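3-hydroxyacyl-thioester dehydratase Z (Mycobacterium tuberculosis, PDB 2C2I) probably catalyses the reversible hydration of (2E)-enoyl-CoA to (3R)-3-hydroxyacyl-CoA, working as a homodimer with a hotdog fold. Local coordinates at residues R72-H75 / Q76-V80. Numbering follows the deposited sequence.
Sequences RLQH and QMYTV
The carbonyl of Q74 takes two backbone donors, the N-H groups of M77 and Y78, where the chain of this hotdog fold passes from helix 70-75 to strand 79-80. Y78 N approaches nearly in line with the C=O bond, 3.1 Å from Q74 O, whereas M77 N, at 2.9 Å from the same oxygen, comes from well above the carbonyl plane. The N-H of Q76 is held more loosely, by two weak bonds, to R72 O (3.3 Å) and L73 O (3.2 Å). One polar atom of each side-chain amide has a partner outside the turn: Q74 NE2 bonds to T129 OG1, and Q76 OE1 accepts from the backbone N of D22. With CG between the backbone N and the carbonyl carbon (chi1 59°), the Y78 ring comes to lie next to the Q74 side chain; both run in the same direction, amide and ring planes 29° apart, and Y78 OH stays 3.8 Å from Q74 OE1, a contact without a hydrogen bond. L73 and M77 pack on A108 of strand 105-119, while M77 and T79 make backbone hydrogen bonds to the N-terminal segment, with R2 and, for T79, also F4. The extended selenomethionine side chain of M77 runs alongside the last helical residues and brings its CE to 3.7 Å from L73 O.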
loop_
_atom_site.group_PDB
_atom_site.type_symbol
_atom_site.label_atom_id
_atom_site.label_comp_id
_atom_site.label_asym_id
_atom_site.label_seq_id
_atom_site.Cartn_x
_atom_site.Cartn_y
_atom_site.Cartn_z
ATOM N N ARG A 72 -6.298 8.276 -5.937
ATOM C CA ARG A 72 -7.540 9.083 -5.930
ATOM C C ARG A 72 -7.235 10.545 -5.596
ATOM O O ARG A 72 -7.737 11.457 -6.244
ATOM C CB ARG A 72 -8.554 8.543 -4.916
ATOM C CG ARG A 72 -9.753 9.448 -4.685
ATOM C CD ARG A 72 -10.717 8.857 -3.676
ATOM N NE ARG A 72 -11.938 9.649 -3.613
ATOM C CZ ARG A 72 -12.803 9.614 -2.605
ATOM N NH1 ARG A 72 -12.590 8.814 -1.567
ATOM N NH2 ARG A 72 -13.882 10.392 -2.636
ATOM N N LEU A 73 -6.428 10.750 -4.567
ATOM C CA LEU A 73 -6.183 12.109 -4.060
ATOM C C LEU A 73 -5.350 12.931 -5.054
ATOM O O LEU A 73 -5.623 14.123 -5.284
ATOM C CB LEU A 73 -5.575 12.042 -2.660
ATOM C CG LEU A 73 -6.433 11.362 -1.563
ATOM C CD1 LEU A 73 -5.719 11.367 -0.224
ATOM C CD2 LEU A 73 -7.788 12.006 -1.406
ATOM N N GLN A 74 -4.355 12.290 -5.656
ATOM C CA GLN A 74 -3.518 12.926 -6.688
ATOM C C GLN A 74 -4.314 13.216 -7.974
ATOM O O GLN A 74 -4.088 14.226 -8.613
ATOM C CB GLN A 74 -2.266 12.091 -6.961
ATOM C CG GLN A 74 -1.293 12.113 -5.769
ATOM C CD GLN A 74 -0.215 11.046 -5.832
ATOM O OE1 GLN A 74 -0.151 10.260 -6.773
ATOM N NE2 GLN A 74 0.635 11.009 -4.806
ATOM N N HIS A 75 -5.295 12.371 -8.291
ATOM C CA HIS A 75 -6.179 12.608 -9.453
ATOM C C HIS A 75 -7.005 13.898 -9.288
ATOM O O HIS A 75 -7.321 14.567 -10.282
ATOM C CB HIS A 75 -7.091 11.395 -9.682
ATOM C CG HIS A 75 -7.936 11.484 -10.916
ATOM N ND1 HIS A 75 -7.464 11.137 -12.164
ATOM C CD2 HIS A 75 -9.227 11.855 -11.093
ATOM C CE1 HIS A 75 -8.423 11.295 -13.059
ATOM N NE2 HIS A 75 -9.502 11.733 -12.437
ATOM N N GLN A 76 -7.317 14.252 -8.038
ATOM C CA GLN A 76 -7.982 15.504 -7.694
ATOM C C GLN A 76 -7.056 16.711 -7.906
ATOM O O GLN A 76 -7.535 17.846 -8.052
ATOM C CB GLN A 76 -8.469 15.495 -6.235
ATOM C CG GLN A 76 -9.665 14.579 -5.967
ATOM C CD GLN A 76 -10.140 14.618 -4.530
ATOM O OE1 GLN A 76 -9.651 15.404 -3.717
ATOM N NE2 GLN A 76 -11.108 13.781 -4.211
HETATM N N MSE A 77 -5.746 16.460 -7.934
HETATM C CA MSE A 77 -4.736 17.528 -8.058
HETATM C C MSE A 77 -4.297 17.848 -9.484
HETATM O O MSE A 77 -4.118 19.015 -9.827
HETATM C CB MSE A 77 -3.491 17.164 -7.257
HETATM C CG MSE A 77 -3.735 16.879 -5.794
HETATM SE SE MSE A 77 -2.030 16.376 -5.031
HETATM C CE MSE A 77 -2.599 15.440 -3.513
ATOM N N TYR A 78 -4.057 16.818 -10.295
ATOM C CA TYR A 78 -3.499 17.006 -11.650
ATOM C C TYR A 78 -3.808 15.815 -12.514
ATOM O O TYR A 78 -4.146 14.734 -12.009
ATOM C CB TYR A 78 -1.972 17.242 -11.634
ATOM C CG TYR A 78 -1.176 16.119 -11.005
ATOM C CD1 TYR A 78 -0.574 15.129 -11.784
ATOM C CD2 TYR A 78 -1.042 16.042 -9.629
ATOM C CE1 TYR A 78 0.147 14.085 -11.182
ATOM C CE2 TYR A 78 -0.338 15.012 -9.023
ATOM C CZ TYR A 78 0.248 14.045 -9.791
ATOM O OH TYR A 78 0.950 13.047 -9.140
ATOM N N THR A 79 -3.722 16.022 -13.824
ATOM C CA THR A 79 -3.746 14.920 -14.763
ATOM C C THR A 79 -2.640 15.139 -15.783
ATOM O O THR A 79 -2.145 16.251 -15.933
ATOM C CB THR A 79 -5.095 14.793 -15.491
ATOM O OG1 THR A 79 -5.352 15.994 -16.216
ATOM C CG2 THR A 79 -6.242 14.542 -14.486
ATOM N N VAL A 80 -2.259 14.066 -16.466
ATOM C CA VAL A 80 -1.215 14.121 -17.485
ATOM C C VAL A 80 -1.804 13.598 -18.807
ATOM O O VAL A 80 -2.232 12.453 -18.884
ATOM C CB VAL A 80 0.017 13.274 -17.072
ATOM C CG1 VAL A 80 1.102 13.282 -18.175
ATOM C CG2 VAL A 80 0.594 13.745 -15.736
#